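Local coordinates for L-lysine 6-oxidase (Marinomonas mediterranea, PDB 3WEU), which oxidises the epsilon-amino group of L-lysine with a cysteine tryptophylquinone cofactor, releasing ammonium and the hydrogen peroxide that makes it antibacterial, at residues A[90-96]-A[132-138]; A[346-350]-A[360-364]; A[378-384]-A[397-403]; A[486-490]-A[500-504]. One frame throughout, in Å; residues are numbered along the deposited sequence.

Contact 1: residues A[90-96]-A[132-138]; sequences ANKKAAW and RQSLIID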
loop_
_atom_site.group_PDB
_atom_site.type_symbol
_atom_site.label_atom_id
_atom_site.label_comp_id
_atom_site.label_asym_id
_atom_site.label_seq_id
_atom_site.Cartn_x
_atom_site.Cartn_y
_atom_site.Cartn_z
ATOM N N ALA A 90 -29.638 -16.443 0.582
ATOM C CA ALA A 90 -29.033 -15.280 -0.082
ATOM C C ALA A 90 -28.017 -14.606 0.825
ATOM O O ALA A 90 -27.966 -14.860 2.044
ATOM C CB ALA A 90 -30.096 -14.241 -0.496
ATOM N N ASN A 91 -27.129 -13.827 0.213
ATOM C CA ASN A 91 -26.189 -13.046 0.972
ATOM C C ASN A 91 -26.407 -11.637 0.594
ATOM O O ASN A 91 -26.085 -11.230 -0.563
ATOM C CB ASN A 91 -24.778 -13.498 0.613
ATOM C CG ASN A 91 -23.690 -12.703 1.287
ATOM O OD1 ASN A 91 -23.693 -11.475 1.335
ATOM N ND2 ASN A 91 -22.687 -13.406 1.703
ATOM N N LYS A 92 -26.866 -10.851 1.554
ATOM C CA LYS A 92 -27.121 -9.421 1.298
ATOM C C LYS A 92 -26.044 -8.518 1.803
ATOM O O LYS A 92 -26.243 -7.278 1.825
ATOM C CB LYS A 92 -28.413 -9.047 2.008
ATOM C CG LYS A 92 -29.684 -9.336 1.274
ATOM C CD LYS A 92 -30.827 -8.826 2.055
ATOM C CE LYS A 92 -32.187 -8.871 1.383
ATOM N NZ LYS A 92 -33.206 -8.196 2.231
ATOM N N LYS A 93 -24.902 -9.078 2.242
ATOM C CA LYS A 93 -23.950 -8.295 2.966
ATOM C C LYS A 93 -23.436 -7.083 2.118
ATOM O O LYS A 93 -23.217 -6.017 2.639
ATOM C CB LYS A 93 -22.707 -9.085 3.352
ATOM C CG LYS A 93 -22.962 -10.264 4.270
ATOM C CD LYS A 93 -21.604 -10.853 4.679
ATOM C CE LYS A 93 -21.804 -12.007 5.665
ATOM N NZ LYS A 93 -20.544 -12.515 6.232
ATOM N N ALA A 94 -23.115 -7.325 0.857
ATOM C CA ALA A 94 -22.543 -6.257 0.016
ATOM C C ALA A 94 -23.541 -5.088 -0.222
ATOM O O ALA A 94 -23.138 -3.997 -0.567
ATOM C CB ALA A 94 -22.001 -6.790 -1.296
ATOM N N ALA A 95 -24.796 -5.348 -0.007
ATOM C CA ALA A 95 -25.872 -4.399 -0.180
ATOM C C ALA A 95 -26.290 -3.704 1.108
ATOM O O ALA A 95 -27.094 -2.777 1.054
ATOM C CB ALA A 95 -27.056 -5.149 -0.741
ATOM N N TRP A 96 -25.741 -4.117 2.268
ATOM C CA TRP A 96 -26.146 -3.537 3.518
ATOM C C TRP A 96 -25.259 -2.369 3.959
ATOM O O TRP A 96 -24.331 -1.906 3.258
ATOM C CB TRP A 96 -26.294 -4.630 4.603
ATOM C CG TRP A 96 -27.278 -4.222 5.774
ATOM C CD1 TRP A 96 -26.986 -4.128 7.098
ATOM C CD2 TRP A 96 -28.645 -3.836 5.640
ATOM N NE1 TRP A 96 -28.061 -3.751 7.801
ATOM C CE2 TRP A 96 -29.103 -3.525 6.927
ATOM C CE3 TRP A 96 -29.518 -3.683 4.541
ATOM C CZ2 TRP A 96 -30.394 -3.100 7.172
ATOM C CZ3 TRP A 96 -30.793 -3.226 4.770
ATOM C CH2 TRP A 96 -31.238 -2.970 6.085
ATOM N N ARG A 132 -28.067 -1.636 -6.265
ATOM C CA ARG A 132 -27.956 -2.223 -4.927
ATOM C C ARG A 132 -28.435 -3.659 -4.956
ATOM O O ARG A 132 -27.863 -4.504 -4.340
ATOM C CB ARG A 132 -28.832 -1.522 -3.918
ATOM C CG ARG A 132 -28.688 -0.021 -3.786
ATOM C CD ARG A 132 -27.363 0.385 -3.247
ATOM N NE ARG A 132 -27.028 -0.230 -1.943
ATOM C CZ ARG A 132 -25.790 -0.253 -1.505
ATOM N NH1 ARG A 132 -24.837 0.360 -2.222
ATOM N NH2 ARG A 132 -25.484 -0.874 -0.349
ATOM N N GLN A 133 -29.507 -3.943 -5.657
ATOM C CA GLN A 133 -30.005 -5.289 -5.675
ATOM C C GLN A 133 -28.988 -6.232 -6.324
ATOM O O GLN A 133 -28.894 -7.401 -5.926
ATOM C CB GLN A 133 -31.417 -5.392 -6.294
ATOM C CG GLN A 133 -32.004 -6.811 -6.314
ATOM C CD GLN A 133 -33.228 -6.953 -7.209
ATOM O OE1 GLN A 133 -33.127 -6.875 -8.436
ATOM N NE2 GLN A 133 -34.360 -7.219 -6.618
ATOM N N SER A 134 -28.149 -5.751 -7.230
ATOM C CA SER A 134 -27.275 -6.683 -7.912
ATOM C C SER A 134 -26.034 -6.995 -7.034
ATOM O O SER A 134 -25.262 -7.904 -7.288
ATOM C CB SER A 134 -26.924 -6.171 -9.312
ATOM O OG SER A 134 -25.935 -5.202 -9.143
ATOM N N LEU A 135 -25.893 -6.247 -5.963
ATOM C CA LEU A 135 -24.832 -6.506 -4.994
ATOM C C LEU A 135 -25.119 -7.766 -4.146
ATOM O O LEU A 135 -24.179 -8.354 -3.580
ATOM C CB LEU A 135 -24.648 -5.275 -4.068
ATOM C CG LEU A 135 -24.012 -4.044 -4.742
ATOM C CD1 LEU A 135 -24.116 -2.855 -3.770
ATOM C CD2 LEU A 135 -22.563 -4.351 -5.122
ATOM N N ILE A 136 -26.397 -8.145 -4.078
ATOM C CA ILE A 136 -26.857 -9.258 -3.318
ATOM C C ILE A 136 -26.411 -10.495 -4.072
ATOM O O ILE A 136 -26.425 -10.532 -5.317
ATOM C CB ILE A 136 -28.393 -9.301 -3.241
ATOM C CG1 ILE A 136 -28.908 -8.018 -2.611
ATOM C CG2 ILE A 136 -28.943 -10.513 -2.478
ATOM C CD1 ILE A 136 -30.381 -7.929 -2.491
ATOM N N ILE A 137 -26.017 -11.533 -3.329
ATOM C CA ILE A 137 -25.826 -12.825 -3.937
ATOM C C ILE A 137 -27.094 -13.591 -3.711
ATOM O O ILE A 137 -27.419 -13.978 -2.566
ATOM C CB ILE A 137 -24.641 -13.631 -3.385
ATOM C CG1 ILE A 137 -23.343 -12.853 -3.461
ATOM C CG2 ILE A 137 -24.469 -14.941 -4.187
ATOM C CD1 ILE A 137 -22.113 -13.618 -2.962
ATOM N N ASP A 138 -27.835 -13.817 -4.811
ATOM C CA ASP A 138 -29.114 -14.426 -4.804
ATOM C C ASP A 138 -29.307 -15.256 -6.102
ATOM O O ASP A 138 -29.395 -14.709 -7.235
ATOM C CB ASP A 138 -30.176 -13.342 -4.714
ATOM C CG ASP A 138 -31.592 -13.881 -4.759
ATOM O OD1 ASP A 138 -31.820 -15.110 -4.634
ATOM O OD2 ASP A 138 -32.538 -13.053 -4.861
HETATM O O HOH W 1 -23.664 -9.680 -1.034
HETATM O O HOH W 2 -29.055 -1.244 -0.140
#
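Arg-132 reaches Ala-95 because its chain folds back on itself, bent at chi2 (-66°) and chi3 (-56°). The bends lay the guanidinium beside the end of the 3-10 turn 93-95. There NH2 of Arg-132 donates to Ala-95 O at 2.9 Å. The oxygen lies at the guanidinium edge, but NH2 sits above the carbonyl plane. A water takes the NE hydrogen of Arg-132 and gives one back to Ala-95 O. CD1 of Leu-135 lies over one guanidinium face, toward the rim.

Ile-136 has CG1 turned away from its carbonyl carbon, and this branch meets Ala-95 CB at 3.9 Å. Its other branch, CG2, packs on Lys-92 CG at 4.0 Å, and the two side chains run alongside each other. Ala-94 CB adds a contact to Leu-135 CB at 4.1 Å.

Asn-91 and Ile-137 form an antiparallel hydrogen-bonded pair. Asn-91 N to Ile-137 O and Ile-137 N to Asn-91 O are both 2.8 Å. Asn-91 OD1 also accepts from Lys-93 N, an Asx turn leading into the 3-10 segment 93-95.

The contact joins the end of strand 80-91 to helix 129-134 and the start of strand 137-145. Tyr-218 of strand 217-219 packs on Ala-94 and Leu-135. Asp-223, in the neighbouring strand 223-232, bonds to the backbone of Ala-90.

Contact 2: residues A[346-350]-A[360-364]; sequences FRQLD and PQQVL
Gln-361 N gives its hydrogen to Asp-350 OD1 at 2.8 Å. Gln-362 NE2 gives one to the other oxygen, Asp-350 OD2, at 2.9 Å. Both approach on the syn side, somewhat out of the carboxylate plane. The amide of Gln-362 stands 75° to that plane, and its other end, OE1, accepts from Lys-401 N. Gln-361 returns a bond the other way. Its chain is extended beyond CG, which carries OE1 to Asp-350 N at 2.9 Å. The N-H points almost straight at OE1 (174°) and uses a lone pair in the amide plane. Backbone and side chain of both residues are thus tied together, which should fix the rotation of the Asp-350 carboxylate.

Both segments belong to the long loop region between helix 336-344 and strand 381-382. Segment 346-350 has no regular structure; the 3-10 turn 360-362 packs against it.

At the far end Arg-347 stretches out from CG to NE alongside the turn. Its NE donates to Val-363 O at 2.8 Å, nearly in line with the carbonyl, and its NH2 donates to Leu-364 O at 3.1 Å. Arg-347 NH1 turns to Leu-403 O. Between the two polar ends the Pro-360 ring lies against Gln-348, with CB of Pro-360 3.4 Å from Gln-348 O. That oxygen is buried by the contact and has no polar partner in the model.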
loop_
_atom_site.group_PDB
_atom_site.type_symbol
_atom_site.label_atom_id
_atom_site.label_comp_id
_atom_site.label_asym_id
_atom_site.label_seq_id
_atom_site.Cartn_x
_atom_site.Cartn_y
_atom_site.Cartn_z
ATOM N N PHE A 346 -21.994 -10.498 39.230
ATOM C CA PHE A 346 -22.457 -10.401 37.831
ATOM C C PHE A 346 -22.896 -9.001 37.535
ATOM O O PHE A 346 -23.531 -8.356 38.355
ATOM C CB PHE A 346 -23.526 -11.439 37.522
ATOM C CG PHE A 346 -22.946 -12.836 37.368
ATOM C CD1 PHE A 346 -22.420 -13.522 38.439
ATOM C CD2 PHE A 346 -22.944 -13.418 36.139
ATOM C CE1 PHE A 346 -21.848 -14.778 38.282
ATOM C CE2 PHE A 346 -22.382 -14.663 35.926
ATOM C CZ PHE A 346 -21.817 -15.351 36.993
ATOM N N ARG A 347 -22.486 -8.499 36.354
ATOM C CA ARG A 347 -22.975 -7.196 35.891
ATOM C C ARG A 347 -24.462 -7.243 35.593
ATOM O O ARG A 347 -24.978 -8.152 34.891
ATOM C CB ARG A 347 -22.232 -6.683 34.666
ATOM C CG ARG A 347 -20.723 -6.566 34.830
ATOM C CD ARG A 347 -20.101 -5.758 33.666
ATOM N NE ARG A 347 -18.667 -5.813 33.900
ATOM C CZ ARG A 347 -17.885 -6.875 33.630
ATOM N NH1 ARG A 347 -18.314 -7.934 33.016
ATOM N NH2 ARG A 347 -16.623 -6.841 33.955
ATOM N N GLN A 348 -25.172 -6.270 36.182
ATOM C CA GLN A 348 -26.546 -6.014 35.782
ATOM C C GLN A 348 -26.521 -5.510 34.346
ATOM O O GLN A 348 -25.470 -5.037 33.851
ATOM C CB GLN A 348 -27.153 -5.001 36.763
ATOM C CG GLN A 348 -27.284 -5.545 38.183
ATOM C CD GLN A 348 -28.397 -6.589 38.318
ATOM O OE1 GLN A 348 -29.482 -6.398 37.823
ATOM N NE2 GLN A 348 -28.091 -7.724 38.886
ATOM N N LEU A 349 -27.667 -5.600 33.659
ATOM C CA LEU A 349 -27.787 -5.105 32.292
ATOM C C LEU A 349 -27.941 -3.607 32.200
ATOM O O LEU A 349 -28.674 -3.055 33.006
ATOM C CB LEU A 349 -28.951 -5.728 31.510
ATOM C CG LEU A 349 -28.698 -7.163 31.010
ATOM C CD1 LEU A 349 -28.639 -8.124 32.187
ATOM C CD2 LEU A 349 -29.805 -7.594 30.049
ATOM N N ASP A 350 -27.283 -2.981 31.225
ATOM C CA ASP A 350 -27.537 -1.574 30.958
ATOM C C ASP A 350 -28.974 -1.426 30.438
ATOM O O ASP A 350 -29.517 -2.312 29.783
ATOM C CB ASP A 350 -26.622 -1.030 29.858
ATOM C CG ASP A 350 -25.225 -0.747 30.345
ATOM O OD1 ASP A 350 -24.946 -1.071 31.507
ATOM O OD2 ASP A 350 -24.389 -0.244 29.548
ATOM N N PRO A 360 -24.027 -0.143 34.544
ATOM C CA PRO A 360 -23.233 -1.261 35.049
ATOM C C PRO A 360 -22.255 -1.919 34.029
ATOM O O PRO A 360 -21.239 -2.478 34.480
ATOM C CB PRO A 360 -24.281 -2.290 35.511
ATOM C CG PRO A 360 -25.603 -1.541 35.514
ATOM C CD PRO A 360 -25.476 -0.324 34.719
ATOM N N GLN A 361 -22.578 -1.935 32.739
ATOM C CA GLN A 361 -21.678 -2.591 31.759
ATOM C C GLN A 361 -20.465 -1.754 31.405
ATOM O O GLN A 361 -19.606 -2.231 30.683
ATOM C CB GLN A 361 -22.466 -3.058 30.547
ATOM C CG GLN A 361 -23.436 -4.173 30.954
ATOM C CD GLN A 361 -24.207 -4.754 29.811
ATOM O OE1 GLN A 361 -25.450 -4.567 29.678
ATOM N NE2 GLN A 361 -23.519 -5.535 29.029
ATOM N N GLN A 362 -20.362 -0.529 31.956
ATOM C CA GLN A 362 -19.160 0.284 31.869
ATOM C C GLN A 362 -18.243 0.117 33.050
ATOM O O GLN A 362 -17.190 0.745 33.091
ATOM C CB GLN A 362 -19.519 1.774 31.589
ATOM C CG GLN A 362 -19.805 2.061 30.146
ATOM C CD GLN A 362 -20.966 1.210 29.601
ATOM O OE1 GLN A 362 -20.773 0.206 28.928
ATOM N NE2 GLN A 362 -22.171 1.608 29.916
ATOM N N VAL A 363 -18.644 -0.710 34.030
ATOM C CA VAL A 363 -17.869 -0.986 35.197
ATOM C C VAL A 363 -17.100 -2.296 35.019
ATOM O O VAL A 363 -17.668 -3.356 34.783
ATOM C CB VAL A 363 -18.764 -1.097 36.440
ATOM C CG1 VAL A 363 -17.943 -1.251 37.698
ATOM C CG2 VAL A 363 -19.610 0.188 36.609
ATOM N N LEU A 364 -15.797 -2.211 35.179
ATOM C CA LEU A 364 -14.965 -3.405 35.036
ATOM C C LEU A 364 -14.953 -4.210 36.315
ATOM O O LEU A 364 -15.251 -5.378 36.282
ATOM C CB LEU A 364 -13.544 -2.993 34.731
ATOM C CG LEU A 364 -12.515 -4.108 34.783
ATOM C CD1 LEU A 364 -12.839 -5.073 33.674
ATOM C CD2 LEU A 364 -11.087 -3.570 34.649
#

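Contact 3: residues A[378-384]-A[397-403]; sequences PMNSGSN and NVVEKFL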
loop_
_atom_site.group_PDB
_atom_site.type_symbol
_atom_site.label_atom_id
_atom_site.label_comp_id
_atom_site.label_asym_id
_atom_site.label_seq_id
_atom_site.Cartn_x
_atom_site.Cartn_y
_atom_site.Cartn_z
ATOM N N PRO A 378 -20.039 -11.955 33.350
ATOM C CA PRO A 378 -18.894 -12.723 32.887
ATOM C C PRO A 378 -17.814 -11.699 32.439
ATOM O O PRO A 378 -18.156 -10.593 31.984
ATOM C CB PRO A 378 -19.451 -13.510 31.708
ATOM C CG PRO A 378 -20.719 -12.869 31.363
ATOM C CD PRO A 378 -21.161 -11.980 32.435
ATOM N N MET A 379 -16.557 -12.065 32.591
ATOM C CA MET A 379 -15.461 -11.172 32.193
ATOM C C MET A 379 -15.085 -11.344 30.710
ATOM O O MET A 379 -14.399 -12.323 30.318
ATOM C CB MET A 379 -14.273 -11.367 33.076
ATOM C CG MET A 379 -13.132 -10.369 32.795
ATOM S SD MET A 379 -13.650 -8.629 32.865
ATOM C CE MET A 379 -13.083 -8.160 31.201
ATOM N N ASN A 380 -15.502 -10.357 29.910
ATOM C CA ASN A 380 -15.479 -10.402 28.449
ATOM C C ASN A 380 -15.924 -9.020 27.986
ATOM O O ASN A 380 -16.543 -8.219 28.753
ATOM C CB ASN A 380 -16.443 -11.452 27.932
ATOM C CG ASN A 380 -16.161 -11.927 26.508
ATOM O OD1 ASN A 380 -15.416 -12.898 26.300
ATOM N ND2 ASN A 380 -16.862 -11.303 25.502
ATOM N N SER A 381 -15.559 -8.695 26.752
ATOM C CA SER A 381 -16.107 -7.498 26.115
ATOM C C SER A 381 -17.606 -7.551 26.012
ATOM O O SER A 381 -18.215 -8.646 25.888
ATOM C CB SER A 381 -15.571 -7.364 24.728
ATOM O OG SER A 381 -15.997 -6.154 24.174
ATOM N N GLY A 382 -18.200 -6.359 26.081
ATOM C CA GLY A 382 -19.564 -6.177 25.721
ATOM C C GLY A 382 -19.736 -5.835 24.249
ATOM O O GLY A 382 -18.806 -6.019 23.468
ATOM N N SER A 383 -20.948 -5.428 23.879
ATOM C CA SER A 383 -21.310 -5.245 22.495
ATOM C C SER A 383 -20.820 -3.904 21.901
ATOM O O SER A 383 -21.021 -3.674 20.742
ATOM C CB SER A 383 -22.788 -5.538 22.254
ATOM O OG SER A 383 -23.113 -6.929 22.396
ATOM N N ASN A 384 -20.251 -3.009 22.711
ATOM C CA ASN A 384 -19.433 -1.944 22.173
ATOM C C ASN A 384 -18.348 -1.412 23.046
ATOM O O ASN A 384 -18.525 -0.416 23.782
ATOM C CB ASN A 384 -20.252 -0.764 21.611
ATOM C CG ASN A 384 -19.353 0.277 21.039
ATOM O OD1 ASN A 384 -18.270 -0.048 20.580
ATOM N ND2 ASN A 384 -19.811 1.514 20.977
ATOM N N ASN A 397 -23.326 8.174 20.775
ATOM C CA ASN A 397 -23.117 6.799 20.305
ATOM C C ASN A 397 -23.215 5.841 21.500
ATOM O O ASN A 397 -22.641 6.117 22.587
ATOM C CB ASN A 397 -21.759 6.743 19.677
ATOM C CG ASN A 397 -21.475 5.396 19.038
ATOM O OD1 ASN A 397 -22.362 4.755 18.404
ATOM N ND2 ASN A 397 -20.244 4.909 19.283
ATOM N N VAL A 398 -23.931 4.747 21.326
ATOM C CA VAL A 398 -24.162 3.809 22.439
ATOM C C VAL A 398 -22.887 3.013 22.694
ATOM O O VAL A 398 -22.297 2.432 21.736
ATOM C CB VAL A 398 -25.301 2.871 22.115
ATOM C CG1 VAL A 398 -25.531 1.794 23.186
ATOM C CG2 VAL A 398 -26.608 3.685 21.968
ATOM N N VAL A 399 -22.526 2.973 23.969
ATOM C CA VAL A 399 -21.336 2.245 24.467
ATOM C C VAL A 399 -21.829 1.076 25.317
ATOM O O VAL A 399 -22.788 1.172 26.062
ATOM C CB VAL A 399 -20.499 3.189 25.329
ATOM C CG1 VAL A 399 -19.394 2.504 26.114
ATOM C CG2 VAL A 399 -19.942 4.282 24.449
ATOM N N GLU A 400 -21.151 -0.069 25.203
ATOM C CA GLU A 400 -21.417 -1.175 26.123
ATOM C C GLU A 400 -20.115 -1.958 26.265
ATOM O O GLU A 400 -19.782 -2.784 25.452
ATOM C CB GLU A 400 -22.562 -2.048 25.629
ATOM C CG GLU A 400 -22.951 -3.050 26.662
ATOM C CD GLU A 400 -23.648 -4.242 26.072
ATOM O OE1 GLU A 400 -24.924 -4.181 26.016
ATOM O OE2 GLU A 400 -22.958 -5.244 25.652
ATOM N N LYS A 401 -19.357 -1.611 27.260
ATOM C CA LYS A 401 -17.923 -1.982 27.294
ATOM C C LYS A 401 -17.712 -3.444 27.665
ATOM O O LYS A 401 -16.848 -4.149 27.045
ATOM C CB LYS A 401 -17.214 -1.145 28.292
ATOM C CG LYS A 401 -17.041 0.302 27.896
ATOM C CD LYS A 401 -16.179 1.033 28.920
ATOM C CE LYS A 401 -15.852 2.436 28.380
ATOM N NZ LYS A 401 -14.855 3.077 29.280
ATOM N N PHE A 402 -18.454 -3.895 28.693
ATOM C CA PHE A 402 -18.262 -5.239 29.300
ATOM C C PHE A 402 -19.513 -6.063 29.361
ATOM O O PHE A 402 -20.646 -5.541 29.335
ATOM C CB PHE A 402 -17.649 -5.113 30.722
ATOM C CG PHE A 402 -16.368 -4.288 30.743
ATOM C CD1 PHE A 402 -15.185 -4.820 30.208
ATOM C CD2 PHE A 402 -16.335 -3.033 31.307
ATOM C CE1 PHE A 402 -14.026 -4.117 30.192
ATOM C CE2 PHE A 402 -15.167 -2.315 31.296
ATOM C CZ PHE A 402 -14.006 -2.844 30.752
ATOM N N LEU A 403 -19.294 -7.367 29.367
ATOM C CA LEU A 403 -20.376 -8.304 29.157
ATOM C C LEU A 403 -21.300 -8.455 30.333
ATOM O O LEU A 403 -20.884 -8.362 31.464
ATOM C CB LEU A 403 -19.816 -9.687 28.738
ATOM C CG LEU A 403 -20.747 -10.738 28.169
ATOM C CD1 LEU A 403 -21.430 -10.244 26.895
ATOM C CD2 LEU A 403 -19.989 -12.023 27.926
HETATM O O HOH W 3 -23.953 -7.311 24.888
#
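Leu-403 fills the tight, buried end of this contact. Its CD2 touches both Pro-378 CG and Asn-380 CB, each at 3.6 Å. CG of Leu-403 is anti to the backbone N (chi1 -166°), which brings CD2 alongside the Asn-380 side chain and across the proline ring. Nearby, Leu-403 N bonds to Asn-380 O, and Gly-382 N to Lys-401 O at 2.8 Å. At Gly-382 the chains come closest, its CA 3.9 Å from Phe-402 CA.

Ser-383 and Asn-384 then both face Glu-400, a classic beta bulge in this short antiparallel pair. Asn-384 N donates to Glu-400 O at 2.8 Å, and Glu-400 N donates back to Asn-384 O. ND2 of Asn-384 extends the pairing, bonding to Val-398 O at 2.8 Å.

In contrast to the buried Leu-403 end, Glu-400 is partly exposed. Its OE2 accepts from Ser-383 N at 2.7 Å, from above the carboxylate plane. Ser-383 OG bonds with Met-447 N.

Contact 4: residues A[486-490]-A[500-504]; sequences ERDEC and DLTKR
A buried salt-bridge network joins the start of helix 489-492 to the loop 500-504. Glu-489, in the first turn of the helix, is its centre. Its CG sits between the backbone N and the carbonyl carbon (chi1 70°), and the chain bends again at chi2. This bent path brings the carboxylate against Lys-503 and Arg-504. There each oxygen uses its syn lone pair. Lys-503 NZ meets Glu-489 OE1 at 2.7 Å, and Arg-504 NH1 meets Glu-489 OE2 at 2.8 Å. The guanidinium plane of Arg-504 stands almost perpendicular to the carboxylate (85°). Arg-504 NH2 reaches Asp-488 OD1 at 3.0 Å, a weak bond, and a water also joins NH2 to Asp-488 OD2.

Asp-500 lies stacked against Glu-489, with its OD2 3.5 Å from Glu-489 OE1. Lys-503 NZ also bonds Asp-500 OD1 at 3.0 Å, and Lys-92 makes a salt bridge to the same oxygen. These cations probably offset the repulsion between the two acids. Arg-487 NH1 makes a long salt bridge to Asp-500 OD2 (3.9 Å), and a water bonds to both; its NH2 bonds Thr-494.

Asp-488 OD1 also accepts from Cys-490 N at 2.8 Å, from above the carboxylate plane. This is an N-cap aspartate at the head of a helix, here doubling as a salt-bridge partner.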
loop_
_atom_site.group_PDB
_atom_site.type_symbol
_atom_site.label_atom_id
_atom_site.label_comp_id
_atom_site.label_asym_id
_atom_site.label_seq_id
_atom_site.Cartn_x
_atom_site.Cartn_y
_atom_site.Cartn_z
ATOM N N GLU A 486 -32.563 -2.544 0.403
ATOM C CA GLU A 486 -32.502 -1.521 1.432
ATOM C C GLU A 486 -33.456 -1.797 2.576
ATOM O O GLU A 486 -33.444 -1.080 3.550
ATOM C CB GLU A 486 -32.709 -0.105 0.820
ATOM C CG GLU A 486 -33.954 0.120 0.060
ATOM C CD GLU A 486 -33.815 -0.400 -1.382
ATOM O OE1 GLU A 486 -33.217 0.281 -2.323
ATOM O OE2 GLU A 486 -34.309 -1.522 -1.536
ATOM N N ARG A 487 -34.254 -2.858 2.507
ATOM C CA ARG A 487 -35.295 -3.108 3.488
ATOM C C ARG A 487 -34.697 -3.608 4.817
ATOM O O ARG A 487 -34.009 -4.642 4.838
ATOM C CB ARG A 487 -36.293 -4.153 2.994
ATOM C CG ARG A 487 -37.367 -4.519 3.974
ATOM C CD ARG A 487 -38.400 -5.471 3.404
ATOM N NE ARG A 487 -39.452 -5.819 4.344
ATOM C CZ ARG A 487 -39.306 -6.743 5.291
ATOM N NH1 ARG A 487 -38.120 -7.375 5.386
ATOM N NH2 ARG A 487 -40.282 -7.026 6.132
ATOM N N ASP A 488 -34.986 -2.893 5.892
ATOM C CA ASP A 488 -34.675 -3.359 7.238
ATOM C C ASP A 488 -35.878 -4.057 7.844
ATOM O O ASP A 488 -36.875 -3.465 8.206
ATOM C CB ASP A 488 -34.254 -2.202 8.108
ATOM C CG ASP A 488 -33.713 -2.660 9.472
ATOM O OD1 ASP A 488 -33.808 -3.872 9.777
ATOM O OD2 ASP A 488 -33.185 -1.824 10.205
ATOM N N GLU A 489 -35.782 -5.382 7.960
ATOM C CA GLU A 489 -36.780 -6.148 8.620
ATOM C C GLU A 489 -37.080 -5.734 10.028
ATOM O O GLU A 489 -38.199 -5.947 10.538
ATOM C CB GLU A 489 -36.349 -7.606 8.605
ATOM C CG GLU A 489 -35.131 -7.952 9.508
ATOM C CD GLU A 489 -33.776 -7.430 9.027
ATOM O OE1 GLU A 489 -33.584 -6.865 7.893
ATOM O OE2 GLU A 489 -32.805 -7.645 9.813
ATOM N N CYS A 490 -36.078 -5.177 10.729
ATOM C CA CYS A 490 -36.377 -4.618 12.068
ATOM C C CYS A 490 -37.199 -3.328 12.073
ATOM O O CYS A 490 -37.883 -3.062 13.044
ATOM C CB CYS A 490 -35.094 -4.342 12.821
ATOM S SG CYS A 490 -34.192 -5.919 13.128
ATOM N N ASP A 500 -31.295 -11.775 5.377
ATOM C CA ASP A 500 -31.468 -10.798 6.433
ATOM C C ASP A 500 -30.713 -11.102 7.729
ATOM O O ASP A 500 -30.249 -10.180 8.423
ATOM C CB ASP A 500 -32.941 -10.507 6.692
ATOM C CG ASP A 500 -33.543 -9.542 5.654
ATOM O OD1 ASP A 500 -32.800 -9.025 4.804
ATOM O OD2 ASP A 500 -34.768 -9.399 5.750
ATOM N N LEU A 501 -30.615 -12.381 8.092
ATOM C CA LEU A 501 -29.977 -12.738 9.363
ATOM C C LEU A 501 -28.462 -12.600 9.351
ATOM O O LEU A 501 -27.863 -12.435 10.419
ATOM C CB LEU A 501 -30.408 -14.118 9.858
ATOM C CG LEU A 501 -31.689 -14.119 10.675
ATOM C CD1 LEU A 501 -32.815 -13.481 10.001
ATOM C CD2 LEU A 501 -32.069 -15.520 11.100
ATOM N N THR A 502 -27.819 -12.605 8.176
ATOM C CA THR A 502 -26.351 -12.516 8.121
ATOM C C THR A 502 -25.826 -11.232 7.495
ATOM O O THR A 502 -24.635 -10.987 7.440
ATOM C CB THR A 502 -25.724 -13.729 7.399
ATOM O OG1 THR A 502 -26.218 -13.838 6.048
ATOM C CG2 THR A 502 -26.028 -15.053 8.237
ATOM N N LYS A 503 -26.693 -10.369 7.001
ATOM C CA LYS A 503 -26.179 -9.292 6.168
ATOM C C LYS A 503 -25.362 -8.273 6.908
ATOM O O LYS A 503 -24.513 -7.593 6.296
ATOM C CB LYS A 503 -27.326 -8.584 5.448
ATOM C CG LYS A 503 -28.272 -7.870 6.354
ATOM C CD LYS A 503 -29.557 -7.516 5.635
ATOM C CE LYS A 503 -30.602 -6.937 6.594
ATOM N NZ LYS A 503 -31.800 -6.367 5.865
ATOM N N ARG A 504 -25.613 -8.120 8.188
ATOM C CA ARG A 504 -24.903 -7.118 8.984
ATOM C C ARG A 504 -23.459 -7.467 9.295
ATOM O O ARG A 504 -22.650 -6.600 9.659
ATOM C CB ARG A 504 -25.656 -6.885 10.299
ATOM C CG ARG A 504 -26.937 -6.115 10.065
ATOM C CD ARG A 504 -27.721 -6.085 11.348
ATOM N NE ARG A 504 -28.940 -5.271 11.252
ATOM C CZ ARG A 504 -30.057 -5.684 10.679
ATOM N NH1 ARG A 504 -30.104 -6.905 10.098
ATOM N NH2 ARG A 504 -31.111 -4.872 10.641
HETATM O O HOH W 4 -35.527 -7.181 4.292
HETATM O O HOH W 5 -31.948 -2.722 12.392
HETATM O O HOH W 6 -31.950 -9.946 10.857
#

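In the fold
Contact 1 comes first along the chain. It closes a long, mostly irregular loop between strand 80-91 and strand 137-145. Contact 2 closes a short loop after helix 336-344. Contact 3 follows, joining two short strands across another loop. Contact 4 closes the last, between helix 489-492 and the chain leading to helix 510-515. The four are in series; none nests in or crosses another. They form two pairs in space. Contacts 2 and 3 touch, with centres 8 Å apart, where Gln-361 and Gln-362 meet the strand 400-402. Contacts 1 and 4 also touch, with centres 10 Å apart. Lys-92 and Trp-96 there join the N-terminal family region to the C-terminal one.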